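Local coordinates for hydrolase (Bacteroides thetaiotaomicron, PDB 2OBB), which binds a magnesium ion and is probably a hydrolase of the HAD type, although its substrate is not known, at residues M4-D9 with A91-D96; V8-T13 with L43-V48. One frame throughout, in Å; residues are numbered along the deposited sequence.

How the interactions relate
Both interactions are buried and both start from the strand 5-8 and its exit, so that together they flank the middle of the parallel sheet: interaction 1 joins it to strand 93-95, interaction 2 to strand 42-45. They share Val8 and Asp9 and meet at the magnesium ion. Interaction 1 is the more regular, a run of backbone bonds with aliphatic packing and a pair of carboxylates at the metal end. Interaction 2 has just two backbone bonds before the chains part; one water bridges Asp9, Asp11 and Ser47, and a second joins Asp9 to Val48. Away from the metal, Phe94 packs on Trp46, and the second subunit reaches both contacts through Lys88.

Interaction 1 of 2, residues M4-D9 with A91-D96. With MG (magnesium ion), chain B.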
# COMPACT_ATOMS: atom_id res chain seq x y z
N MSE A 4 -11.52 -11.65 -1.50
CA MSE A 4 -10.16 -11.15 -1.41
C MSE A 4 -9.72 -10.83 0.02
O MSE A 4 -10.52 -10.53 0.89
CB MSE A 4 -10.03 -9.90 -2.26
CG MSE A 4 -10.07 -10.09 -3.79
SE MSE A 4 -9.58 -8.35 -4.65
CE MSE A 4 -11.19 -7.31 -4.23
N THR A 5 -8.42 -10.85 0.24
CA THR A 5 -7.84 -10.39 1.49
C THR A 5 -7.41 -8.94 1.29
O THR A 5 -6.52 -8.65 0.50
CB THR A 5 -6.63 -11.25 1.86
OG1 THR A 5 -7.03 -12.63 1.93
CG2 THR A 5 -6.04 -10.81 3.20
N ILE A 6 -8.02 -8.05 2.04
CA ILE A 6 -7.85 -6.61 1.86
C ILE A 6 -7.12 -6.07 3.08
O ILE A 6 -7.61 -6.26 4.21
CB ILE A 6 -9.22 -5.96 1.73
CG1 ILE A 6 -9.99 -6.60 0.54
CG2 ILE A 6 -9.09 -4.45 1.57
CD1 ILE A 6 -11.37 -6.10 0.36
N ALA A 7 -5.97 -5.41 2.87
CA ALA A 7 -5.27 -4.72 3.93
C ALA A 7 -5.82 -3.31 4.05
O ALA A 7 -5.86 -2.59 3.06
CB ALA A 7 -3.78 -4.67 3.64
N VAL A 8 -6.24 -2.90 5.24
CA VAL A 8 -6.79 -1.57 5.41
C VAL A 8 -6.01 -0.77 6.43
O VAL A 8 -5.85 -1.18 7.60
CB VAL A 8 -8.31 -1.56 5.78
CG1 VAL A 8 -8.94 -0.12 5.60
CG2 VAL A 8 -9.07 -2.59 4.94
N ASP A 9 -5.54 0.40 6.00
CA ASP A 9 -4.84 1.29 6.90
C ASP A 9 -5.83 1.88 7.91
O ASP A 9 -7.04 1.82 7.70
CB ASP A 9 -4.16 2.38 6.09
CG ASP A 9 -3.51 3.41 6.94
OD1 ASP A 9 -2.69 3.04 7.78
OD2 ASP A 9 -3.78 4.62 6.73
N ALA A 91 -1.64 -9.64 1.42
CA ALA A 91 -2.96 -9.18 0.97
C ALA A 91 -3.14 -9.10 -0.56
O ALA A 91 -2.18 -8.87 -1.29
CB ALA A 91 -3.25 -7.84 1.58
N ASP A 92 -4.37 -9.22 -1.05
CA ASP A 92 -4.66 -9.06 -2.49
C ASP A 92 -4.89 -7.59 -2.90
O ASP A 92 -4.81 -7.22 -4.10
CB ASP A 92 -5.92 -9.87 -2.85
CG ASP A 92 -5.72 -11.37 -2.64
OD1 ASP A 92 -4.72 -11.90 -3.16
OD2 ASP A 92 -6.54 -11.99 -1.92
N LEU A 93 -5.20 -6.77 -1.90
CA LEU A 93 -5.56 -5.37 -2.10
C LEU A 93 -5.10 -4.54 -0.89
O LEU A 93 -5.14 -5.04 0.25
CB LEU A 93 -7.06 -5.25 -2.23
CG LEU A 93 -7.60 -4.03 -2.98
CD1 LEU A 93 -7.47 -4.29 -4.51
CD2 LEU A 93 -9.04 -3.76 -2.57
N PHE A 94 -4.68 -3.30 -1.16
CA PHE A 94 -4.29 -2.37 -0.12
C PHE A 94 -5.14 -1.09 -0.20
O PHE A 94 -5.24 -0.45 -1.24
CB PHE A 94 -2.81 -2.04 -0.23
CG PHE A 94 -1.89 -3.21 0.01
CD1 PHE A 94 -1.57 -4.08 -1.02
CD2 PHE A 94 -1.38 -3.45 1.28
CE1 PHE A 94 -0.70 -5.17 -0.80
CE2 PHE A 94 -0.50 -4.55 1.52
CZ PHE A 94 -0.16 -5.40 0.48
N ILE A 95 -5.76 -0.74 0.91
CA ILE A 95 -6.50 0.51 0.99
C ILE A 95 -5.74 1.34 1.99
O ILE A 95 -5.69 0.99 3.17
CB ILE A 95 -7.97 0.28 1.46
CG1 ILE A 95 -8.67 -0.72 0.52
CG2 ILE A 95 -8.74 1.65 1.54
CD1 ILE A 95 -10.08 -1.09 0.95
N ASP A 96 -5.15 2.43 1.51
CA ASP A 96 -4.25 3.24 2.31
C ASP A 96 -4.26 4.70 1.82
O ASP A 96 -4.14 4.98 0.62
CB ASP A 96 -2.86 2.66 2.14
CG ASP A 96 -1.94 3.03 3.27
OD1 ASP A 96 -1.92 4.25 3.58
OD2 ASP A 96 -1.19 2.11 3.77
MG MG B . -2.85 6.49 6.94
O HOH W 1 -6.39 -13.86 -0.16
O HOH W 2 -1.60 5.84 8.38
O HOH W 3 -1.43 5.45 5.74
O HOH W 4 -1.96 8.41 6.85
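Asp9 and Asp96 lay their carboxylates one over the other at the magnesium end, planes 7° apart, with Asp9 CB 3.6 Å from Asp96 CG. With its CG anti to the backbone N (chi1 175°), Asp9 sends OD2 to the metal at 2.1 Å, and Thr13 OG1 also donates to it; Asp96 stays in the second shell, where OD1 accepts from a metal-bound water. Lys88 of the second subunit makes a salt bridge to each, at Asp9 OD1 and Asp96 OD2. Ile6 and Ile95 cross at a slant, CG2 of Ile6 meeting CD1 of Ile95 at 3.6 Å, on the side covered by helix 106-115. On the other face Ala7 CB sits 3.6 Å from Phe94 CD2, and Ala91 CB lies over one face of that ring, toward its rim. These are neighbouring parallel strands of a Rossmann-like sheet, as in HAD hydrolases, with the metal at their C-terminal ends. Ile95 N gives a nearly straight bond to Ala7 O (2.8 Å), and Asp9 N does the same to Ile95 O. At the far end Asp92 OD2 takes Thr5 N at 3.1 Å on its anti side, while Asp92 N returns a bond to Thr5 O; a water also links OD2 to Thr5 OG1. Cutting Asp92 back to an alanine would probably leave Thr5 N without this acceptor and the water without its carboxylate partner.

Interaction 2 of 2, residues V8-T13 with L43-V48; sequences VDFDGT and LILWSV. With MG (magnesium ion), chain B.
Val8 and Leu45 pair in parallel, Val8 N giving 2.9 Å to Ile44 O and Trp46 N returning 2.9 Å to Val8 O, from above the carbonyl plane. Just past this pair the chain of 8-13 turns into the DxDx(T/V) loop, which matches the HAD-type motif and supplies two ligands of the magnesium ion. Asp9 still meets the neighbouring chain there: its CA lies 3.2 Å from Trp46 O in a C-H···O contact. Leu45 has CG anti to the backbone N (chi1 -170°), which brings CD1 to 3.4 Å from Val8 O and 4.0 Å from Phe10 CB. The Phe10 ring itself packs on Ala57 and Cys61 of helix 51-62. Asp11 binds the metal through its backbone O, and Asp97 supplies another ligand; the Asp11 carboxylate instead turns to Arg49 in a salt bridge. Thr13 OG1 donates to Asp9 OD2 on the anti lone pair, which is likely to hold the rotation of that carboxylate. At Gly12 a CB would jam against the preceding carbonyl and crowd the ion. Ser47 OG is hydrogen-bonded to Arg49 N. Between the two chains, one water donates to both Asp9 OD1 and Asp11 OD2, accepts from Asp11 N and sits 2.7 Å from Ser47 OG.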
# COMPACT_ATOMS: atom_id res chain seq x y z
N VAL A 8 -6.24 -2.90 5.24
CA VAL A 8 -6.79 -1.57 5.41
C VAL A 8 -6.01 -0.77 6.43
O VAL A 8 -5.85 -1.18 7.60
CB VAL A 8 -8.31 -1.56 5.78
CG1 VAL A 8 -8.94 -0.12 5.60
CG2 VAL A 8 -9.07 -2.59 4.94
N ASP A 9 -5.54 0.40 6.00
CA ASP A 9 -4.84 1.29 6.90
C ASP A 9 -5.83 1.88 7.91
O ASP A 9 -7.04 1.82 7.70
CB ASP A 9 -4.16 2.38 6.09
CG ASP A 9 -3.51 3.41 6.94
OD1 ASP A 9 -2.69 3.04 7.78
OD2 ASP A 9 -3.78 4.62 6.73
N PHE A 10 -5.32 2.42 9.01
CA PHE A 10 -6.21 3.02 9.97
C PHE A 10 -6.23 4.54 9.86
O PHE A 10 -7.24 5.11 9.38
CB PHE A 10 -5.88 2.55 11.39
CG PHE A 10 -6.86 3.03 12.42
CD1 PHE A 10 -8.20 2.61 12.39
CD2 PHE A 10 -6.45 3.88 13.45
CE1 PHE A 10 -9.12 3.03 13.38
CE2 PHE A 10 -7.38 4.32 14.44
CZ PHE A 10 -8.70 3.89 14.39
N ASP A 11 -5.15 5.21 10.30
CA ASP A 11 -5.13 6.68 10.33
C ASP A 11 -5.11 7.33 8.94
O ASP A 11 -4.22 7.06 8.11
CB ASP A 11 -3.97 7.21 11.16
CG ASP A 11 -3.90 6.59 12.53
OD1 ASP A 11 -4.62 7.04 13.44
OD2 ASP A 11 -3.10 5.65 12.70
N GLY A 12 -6.08 8.21 8.71
CA GLY A 12 -6.23 8.88 7.42
C GLY A 12 -7.07 8.06 6.44
O GLY A 12 -7.39 8.53 5.36
N THR A 13 -7.40 6.83 6.83
CA THR A 13 -8.11 5.90 5.98
C THR A 13 -9.49 5.55 6.52
O THR A 13 -10.48 5.67 5.82
CB THR A 13 -7.30 4.59 5.77
OG1 THR A 13 -6.01 4.92 5.25
CG2 THR A 13 -8.00 3.63 4.78
N LEU A 43 -10.76 -8.71 5.96
CA LEU A 43 -10.12 -7.45 6.28
C LEU A 43 -8.99 -7.66 7.25
O LEU A 43 -9.16 -8.27 8.29
CB LEU A 43 -11.13 -6.46 6.88
CG LEU A 43 -12.44 -6.27 6.07
CD1 LEU A 43 -13.29 -5.19 6.73
CD2 LEU A 43 -12.20 -5.97 4.61
N ILE A 44 -7.82 -7.15 6.90
CA ILE A 44 -6.69 -7.18 7.81
C ILE A 44 -6.32 -5.74 8.11
O ILE A 44 -6.07 -4.97 7.20
CB ILE A 44 -5.48 -7.93 7.22
CG1 ILE A 44 -5.85 -9.40 6.96
CG2 ILE A 44 -4.27 -7.85 8.15
CD1 ILE A 44 -4.66 -10.22 6.47
N LEU A 45 -6.27 -5.39 9.39
CA LEU A 45 -5.78 -4.07 9.78
C LEU A 45 -4.28 -3.99 9.52
O LEU A 45 -3.53 -4.91 9.89
CB LEU A 45 -6.13 -3.77 11.22
CG LEU A 45 -5.89 -2.33 11.67
CD1 LEU A 45 -6.73 -1.32 10.86
CD2 LEU A 45 -6.22 -2.26 13.17
N TRP A 46 -3.87 -2.92 8.85
CA TRP A 46 -2.48 -2.76 8.41
C TRP A 46 -2.04 -1.36 8.77
O TRP A 46 -2.31 -0.41 8.02
CB TRP A 46 -2.41 -2.98 6.90
CG TRP A 46 -1.07 -3.15 6.22
CD1 TRP A 46 -0.75 -2.69 5.00
CD2 TRP A 46 0.10 -3.87 6.70
NE1 TRP A 46 0.53 -3.05 4.67
CE2 TRP A 46 1.08 -3.77 5.69
CE3 TRP A 46 0.42 -4.56 7.88
CZ2 TRP A 46 2.35 -4.37 5.80
CZ3 TRP A 46 1.68 -5.14 8.00
CH2 TRP A 46 2.64 -5.04 6.95
N SER A 47 -1.40 -1.23 9.93
CA SER A 47 -1.07 0.05 10.54
C SER A 47 0.33 0.05 11.13
O SER A 47 0.81 -0.98 11.60
CB SER A 47 -2.07 0.32 11.65
OG SER A 47 -1.86 1.59 12.22
N VAL A 48 0.99 1.20 11.10
CA VAL A 48 2.25 1.33 11.80
C VAL A 48 2.02 1.25 13.32
O VAL A 48 2.96 1.04 14.07
CB VAL A 48 3.06 2.62 11.40
CG1 VAL A 48 3.52 2.54 9.94
CG2 VAL A 48 2.25 3.91 11.68
MG MG B . -2.85 6.49 6.94
O HOH W 5 0.03 3.22 9.08
O HOH W 6 -2.66 3.71 10.76
O HOH W 2 -1.60 5.84 8.38
O HOH W 3 -1.43 5.45 5.74
O HOH W 4 -1.96 8.41 6.85